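Local coordinates for endoglucanase A (Clostridium cellulolyticum, PDB 1EDG), which hydrolyses internal beta-1,4-glucosidic bonds of cellulose, using a catalytic domain of glycoside hydrolase family 5, at residues K143-T146 and S147-Q151; S192-C195 and I196-L199; N240-S243 and G244-N247. All coordinates share one frame; numbering follows the deposited sequence.

The three contacts follow one another along the chain of a TIM barrel, eight parallel strands closed in order and surrounded by helices. Contact 1 lies on helix 138-155, which follows strand 116-120. Contact 2 lies on helix 187-209, which follows strand 163-166. Contact 3 is a turn in the loop between helix 228-232 and strand 249-254. The centres of contacts 1 and 2 are about 16 Å apart, and the two touch where I145 CG2 packs 4.0 Å from L199 O, so neighbouring barrel helices meet there. Contact 3, its centre about 21 Å from that of contact 1 and 20 Å from that of contact 2, touches neither, but leans on the later part of helix 187-209.

Contact 1: residues K143-T146 and S147-Q151; sequences KYIT and SVWAQ
V148 lays its CG2 methyl over one face of the Y144 ring, 3.9 Å from the centroid, a CH-pi contact between residues one helical turn apart on helix 138-155 of the barrel. The ring gets there because Y144 CG stands anti to its own nitrogen (chi1 -177°), which carries it along the helix toward V148; its hydroxyl is bonded to D124. Beside this pair, I145 and W149 run side by side, I145 CG2 lying 4.1 Å from W149 CD1. Their large apolar surfaces suit this buried side, where F203 of helix 187-209 meets both residues, while W149 NE1 reaches G167 O. The other side of the helix is looser and wetter. K143 is exposed, and a water donates to S147 OG over 2.8 Å, with a weak link to T146 OG1, whose firmer partner is K142 O. S147 suits this border: its hydroxyl turns back to K143 O at 2.6 Å, while S147 N meets that oxygen at 3.0 Å from the opposite face of the carbonyl plane. Gripped by two donors, K143 O has its hydrogen-bonding capacity well used, and the serine hydroxyl, giving its proton to the backbone, can accept one from solvent.

Contact 2: residues S192-C195 and I196-L199; sequences SINC and INQL
The carboxamide of N197 has the carbonyl oxygen of I193 over one face, with I193 O 3.4 Å from N197 CG, and a separate water meets each of its polar ends. The pair belongs to successive turns of helix 187-209, which packs against the outside of the TIM barrel after strand 163-166. One water donates to I193 O and, at 2.9 Å, to N197 OD1; a second accepts from N197 ND2, also at 2.9 Å, and donates to N194 OD1. The amide is further held by Y235 O at its nitrogen and R237 N at its oxygen. Asparagine suits the position because it offers both a donor and an acceptor to the loop beyond. I193 runs alongside it, its side chain touching L184 and Y235. Around the helix, C195 and L199 are buried against M138 of helix 138-155, where a small thiol and a branched apolar chain both suit a buried surface, while Q198 remains exposed. S192 is buried too, but its hydroxyl is bonded to P133 O. With I196 CG1 lying beside the backbone nitrogen (chi1 -69°), the isoleucine chain runs back along the helix, and I196 CG1 comes to 3.2 Å from S192 O.

Contact 3: residues N240-S243 and G244-N247; sequences NDIS and GNNN
N245 and D241 meet across a tight turn: N245 ND2 donates to D241 OD2 over 3.2 Å, with an N-H...O angle of 152°. The two flat groups are far from coplanar, their planes 67° apart, and the amide nitrogen comes in from above the carboxylate plane. The amide also rests on apolar surface, I242 CG1 lying 3.7 Å from N245 ND2. I242 CG1 stands between its own backbone nitrogen and carbonyl carbon, a position that swings the chain toward the amide.

The backbone beneath them is a type II beta turn from I242 to N245, closed by N245 N donating to I242 O at 3.2 Å. S243 and G244 occupy its two central positions. G244 has a positive phi of 100°, where a beta carbon would be jammed against S243 O, and this accounts for glycine at the third position of the turn. A water lies across the turn's mouth, 3.0 Å from I242 O and 3.1 Å from N245 O.

The next shell sets the direction of these polar groups. D241 OD1 receives I242 N at 2.8 Å, which ties the carboxylate to the start of the turn, and D241 OD2 forms a salt bridge with R208 of helix 187-209. The positive charge of that arginine would be expected to stabilise the ionised carboxylate. N245 ND2 also donates to A215 O, its stronger partner, so asparagine, with two N-H groups on one nitrogen, suits a place where two oxygens must be reached. R208 is also touched by I242 and N245, while D241 leans on V204 of the same helix. The loop then runs on to strand 249-254, entering the barrel at the end opposite the one that carries the active site in TIM-barrel enzymes.

Contact 1: residues K143-T146 and S147-Q151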
loop_
_atom_site.group_PDB
_atom_site.type_symbol
_atom_site.label_atom_id
_atom_site.label_comp_id
_atom_site.label_asym_id
_atom_site.label_seq_id
_atom_site.Cartn_x
_atom_site.Cartn_y
_atom_site.Cartn_z
ATOM N N LYS A 143 -0.442 23.098 1.805
ATOM C CA LYS A 143 0.713 23.555 1.041
ATOM C C LYS A 143 1.641 22.390 0.726
ATOM O O LYS A 143 2.145 22.280 -0.395
ATOM C CB LYS A 143 1.478 24.647 1.789
ATOM C CG LYS A 143 0.621 25.835 2.173
ATOM C CD LYS A 143 -0.225 26.329 1.002
ATOM C CE LYS A 143 -1.324 27.299 1.457
ATOM N NZ LYS A 143 -2.345 26.685 2.372
ATOM N N TYR A 144 1.838 21.507 1.700
ATOM C CA TYR A 144 2.708 20.349 1.510
ATOM C C TYR A 144 2.178 19.415 0.414
ATOM O O TYR A 144 2.873 19.126 -0.567
ATOM C CB TYR A 144 2.873 19.574 2.824
ATOM C CG TYR A 144 3.834 18.404 2.709
ATOM C CD1 TYR A 144 5.213 18.617 2.687
ATOM C CD2 TYR A 144 3.364 17.096 2.552
ATOM C CE1 TYR A 144 6.106 17.564 2.503
ATOM C CE2 TYR A 144 4.251 16.030 2.366
ATOM C CZ TYR A 144 5.620 16.277 2.341
ATOM O OH TYR A 144 6.512 15.251 2.137
ATOM N N ILE A 145 0.935 18.971 0.582
ATOM C CA ILE A 145 0.292 18.063 -0.367
ATOM C C ILE A 145 0.237 18.624 -1.792
ATOM O O ILE A 145 0.591 17.936 -2.751
ATOM C CB ILE A 145 -1.142 17.664 0.132
ATOM C CG1 ILE A 145 -1.052 16.752 1.361
ATOM C CG2 ILE A 145 -1.948 16.986 -0.980
ATOM C CD1 ILE A 145 -0.408 15.381 1.107
ATOM N N THR A 146 -0.177 19.877 -1.935
ATOM C CA THR A 146 -0.271 20.487 -3.254
ATOM C C THR A 146 1.090 20.740 -3.921
ATOM O O THR A 146 1.244 20.512 -5.126
ATOM C CB THR A 146 -1.097 21.795 -3.220
ATOM O OG1 THR A 146 -0.492 22.726 -2.313
ATOM C CG2 THR A 146 -2.513 21.517 -2.764
ATOM N N SER A 147 2.080 21.187 -3.146
ATOM C CA SER A 147 3.414 21.460 -3.695
ATOM C C SER A 147 4.116 20.182 -4.143
ATOM O O SER A 147 4.641 20.094 -5.252
ATOM C CB SER A 147 4.287 22.166 -2.656
ATOM O OG SER A 147 3.698 23.382 -2.231
ATOM N N VAL A 148 4.137 19.198 -3.254
ATOM C CA VAL A 148 4.779 17.916 -3.532
ATOM C C VAL A 148 4.113 17.197 -4.708
ATOM O O VAL A 148 4.797 16.743 -5.634
ATOM C CB VAL A 148 4.797 17.024 -2.259
ATOM C CG1 VAL A 148 5.168 15.602 -2.600
ATOM C CG2 VAL A 148 5.795 17.593 -1.254
ATOM N N TRP A 149 2.784 17.154 -4.718
ATOM C CA TRP A 149 2.106 16.476 -5.810
ATOM C C TRP A 149 2.189 17.191 -7.145
ATOM O O TRP A 149 2.217 16.542 -8.190
ATOM C CB TRP A 149 0.677 16.086 -5.425
ATOM C CG TRP A 149 0.687 14.812 -4.642
ATOM C CD1 TRP A 149 0.415 14.660 -3.320
ATOM C CD2 TRP A 149 1.086 13.522 -5.123
ATOM N NE1 TRP A 149 0.631 13.357 -2.937
ATOM C CE2 TRP A 149 1.043 12.636 -4.028
ATOM C CE3 TRP A 149 1.485 13.033 -6.377
ATOM C CZ2 TRP A 149 1.388 11.282 -4.143
ATOM C CZ3 TRP A 149 1.828 11.691 -6.490
ATOM C CH2 TRP A 149 1.774 10.833 -5.380
ATOM N N ALA A 150 2.296 18.516 -7.127
ATOM C CA ALA A 150 2.425 19.261 -8.377
ATOM C C ALA A 150 3.770 18.890 -9.012
ATOM O O ALA A 150 3.872 18.729 -10.227
ATOM C CB ALA A 150 2.360 20.772 -8.119
ATOM N N GLN A 151 4.789 18.731 -8.175
ATOM C CA GLN A 151 6.124 18.372 -8.636
ATOM C C GLN A 151 6.196 16.930 -9.143
ATOM O O GLN A 151 6.785 16.668 -10.199
ATOM C CB GLN A 151 7.140 18.582 -7.516
ATOM C CG GLN A 151 7.316 20.033 -7.111
ATOM C CD GLN A 151 8.226 20.171 -5.920
ATOM O OE1 GLN A 151 9.447 20.090 -6.048
ATOM N NE2 GLN A 151 7.641 20.351 -4.748
HETATM O O HOH W 1 1.745 25.063 -3.448
#

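Contact 2: residues S192-C195 and I196-L199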
loop_
_atom_site.group_PDB
_atom_site.type_symbol
_atom_site.label_atom_id
_atom_site.label_comp_id
_atom_site.label_asym_id
_atom_site.label_seq_id
_atom_site.Cartn_x
_atom_site.Cartn_y
_atom_site.Cartn_z
ATOM N N SER A 192 -10.170 15.003 12.238
ATOM C CA SER A 192 -9.108 14.421 11.412
ATOM C C SER A 192 -9.675 13.812 10.118
ATOM O O SER A 192 -9.163 14.070 9.027
ATOM C CB SER A 192 -8.344 13.366 12.221
ATOM O OG SER A 192 -7.119 13.018 11.601
ATOM N N ILE A 193 -10.761 13.053 10.239
ATOM C CA ILE A 193 -11.415 12.424 9.093
ATOM C C ILE A 193 -11.844 13.476 8.072
ATOM O O ILE A 193 -11.672 13.294 6.862
ATOM C CB ILE A 193 -12.639 11.596 9.555
ATOM C CG1 ILE A 193 -12.167 10.342 10.299
ATOM C CG2 ILE A 193 -13.543 11.238 8.369
ATOM C CD1 ILE A 193 -13.287 9.531 10.936
ATOM N N ASN A 194 -12.393 14.585 8.560
ATOM C CA ASN A 194 -12.824 15.666 7.677
ATOM C C ASN A 194 -11.607 16.288 6.995
ATOM O O ASN A 194 -11.630 16.563 5.794
ATOM C CB ASN A 194 -13.617 16.720 8.458
ATOM C CG ASN A 194 -14.910 16.162 9.039
ATOM O OD1 ASN A 194 -15.511 15.232 8.485
ATOM N ND2 ASN A 194 -15.346 16.724 10.163
ATOM N N CYS A 195 -10.527 16.468 7.755
ATOM C CA CYS A 195 -9.294 17.027 7.210
ATOM C C CYS A 195 -8.722 16.102 6.132
ATOM O O CYS A 195 -8.202 16.568 5.119
ATOM C CB CYS A 195 -8.261 17.236 8.319
ATOM S SG CYS A 195 -8.588 18.661 9.397
ATOM N N ILE A 196 -8.819 14.792 6.360
ATOM C CA ILE A 196 -8.323 13.808 5.401
ATOM C C ILE A 196 -9.155 13.884 4.117
ATOM O O ILE A 196 -8.610 13.817 3.012
ATOM C CB ILE A 196 -8.322 12.384 6.014
ATOM C CG1 ILE A 196 -7.254 12.306 7.117
ATOM C CG2 ILE A 196 -8.090 11.323 4.930
ATOM C CD1 ILE A 196 -7.293 11.042 7.946
ATOM N N ASN A 197 -10.465 14.091 4.254
ATOM C CA ASN A 197 -11.334 14.225 3.085
ATOM C C ASN A 197 -10.870 15.432 2.258
ATOM O O ASN A 197 -10.781 15.360 1.026
ATOM C CB ASN A 197 -12.807 14.416 3.499
ATOM C CG ASN A 197 -13.457 13.131 3.995
ATOM O OD1 ASN A 197 -13.051 12.026 3.624
ATOM N ND2 ASN A 197 -14.487 13.271 4.823
ATOM N N GLN A 198 -10.538 16.527 2.945
ATOM C CA GLN A 198 -10.072 17.746 2.285
ATOM C C GLN A 198 -8.718 17.547 1.599
ATOM O O GLN A 198 -8.532 17.956 0.451
ATOM C CB GLN A 198 -9.995 18.905 3.290
ATOM C CG GLN A 198 -11.360 19.322 3.872
ATOM C CD GLN A 198 -11.256 20.401 4.954
ATOM O OE1 GLN A 198 -11.665 20.194 6.103
ATOM N NE2 GLN A 198 -10.712 21.559 4.588
ATOM N N LEU A 199 -7.783 16.899 2.287
ATOM C CA LEU A 199 -6.461 16.651 1.714
ATOM C C LEU A 199 -6.517 15.725 0.495
ATOM O O LEU A 199 -5.799 15.939 -0.485
ATOM C CB LEU A 199 -5.499 16.135 2.786
ATOM C CG LEU A 199 -5.181 17.169 3.879
ATOM C CD1 LEU A 199 -4.368 16.522 4.993
ATOM C CD2 LEU A 199 -4.456 18.373 3.292
HETATM O O HOH W 2 -11.515 10.561 5.572
HETATM O O HOH W 3 -15.509 15.952 5.320
#

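Contact 3: residues N240-S243 and G244-N247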
loop_
_atom_site.group_PDB
_atom_site.type_symbol
_atom_site.label_atom_id
_atom_site.label_comp_id
_atom_site.label_asym_id
_atom_site.label_seq_id
_atom_site.Cartn_x
_atom_site.Cartn_y
_atom_site.Cartn_z
ATOM N N ASN A 240 -14.175 14.532 -5.427
ATOM C CA ASN A 240 -14.858 14.915 -6.654
ATOM C C ASN A 240 -13.775 14.956 -7.734
ATOM O O ASN A 240 -12.747 15.613 -7.557
ATOM C CB ASN A 240 -15.483 16.310 -6.496
ATOM C CG ASN A 240 -16.197 16.777 -7.754
ATOM O OD1 ASN A 240 -15.683 17.608 -8.507
ATOM N ND2 ASN A 240 -17.391 16.247 -7.984
ATOM N N ASP A 241 -13.989 14.245 -8.834
ATOM C CA ASP A 241 -13.016 14.206 -9.922
ATOM C C ASP A 241 -13.488 15.123 -11.053
ATOM O O ASP A 241 -14.652 15.535 -11.077
ATOM C CB ASP A 241 -12.868 12.759 -10.425
ATOM C CG ASP A 241 -11.531 12.494 -11.112
ATOM O OD1 ASP A 241 -10.736 13.435 -11.309
ATOM O OD2 ASP A 241 -11.270 11.325 -11.467
ATOM N N ILE A 242 -12.590 15.470 -11.970
ATOM C CA ILE A 242 -12.960 16.329 -13.092
ATOM C C ILE A 242 -14.023 15.677 -13.961
ATOM O O ILE A 242 -14.085 14.448 -14.080
ATOM C CB ILE A 242 -11.766 16.669 -14.011
ATOM C CG1 ILE A 242 -11.085 15.389 -14.500
ATOM C CG2 ILE A 242 -10.812 17.608 -13.308
ATOM C CD1 ILE A 242 -9.989 15.628 -15.505
ATOM N N SER A 243 -14.848 16.511 -14.581
ATOM C CA SER A 243 -15.904 16.035 -15.463
ATOM C C SER A 243 -15.229 15.291 -16.613
ATOM O O SER A 243 -14.115 15.636 -17.013
ATOM C CB SER A 243 -16.694 17.230 -16.002
ATOM O OG SER A 243 -16.897 18.197 -14.978
ATOM N N GLY A 244 -15.872 14.251 -17.122
ATOM C CA GLY A 244 -15.270 13.514 -18.214
ATOM C C GLY A 244 -14.604 12.255 -17.708
ATOM O O GLY A 244 -14.442 11.291 -18.458
ATOM N N ASN A 245 -14.157 12.281 -16.456
ATOM C CA ASN A 245 -13.541 11.105 -15.856
ATOM C C ASN A 245 -14.667 10.321 -15.212
ATOM O O ASN A 245 -15.630 10.902 -14.703
ATOM C CB ASN A 245 -12.528 11.492 -14.769
ATOM C CG ASN A 245 -11.102 11.553 -15.283
ATOM O OD1 ASN A 245 -10.836 11.340 -16.469
ATOM N ND2 ASN A 245 -10.171 11.829 -14.383
ATOM N N ASN A 246 -14.545 9.004 -15.230
ATOM C CA ASN A 246 -15.552 8.163 -14.623
ATOM C C ASN A 246 -14.882 7.003 -13.908
ATOM O O ASN A 246 -14.112 6.256 -14.515
ATOM C CB ASN A 246 -16.529 7.643 -15.683
ATOM C CG ASN A 246 -17.624 6.775 -15.090
ATOM O OD1 ASN A 246 -18.300 7.166 -14.137
ATOM N ND2 ASN A 246 -17.796 5.581 -15.644
ATOM N N ASN A 247 -15.101 6.930 -12.598
ATOM C CA ASN A 247 -14.578 5.846 -11.770
ATOM C C ASN A 247 -13.053 5.695 -11.836
ATOM O O ASN A 247 -12.543 4.588 -12.024
ATOM C CB ASN A 247 -15.266 4.534 -12.195
ATOM C CG ASN A 247 -15.216 3.464 -11.128
ATOM O OD1 ASN A 247 -15.223 3.754 -9.937
ATOM N ND2 ASN A 247 -15.218 2.206 -11.558
HETATM O O HOH W 4 -16.290 13.110 -12.621
#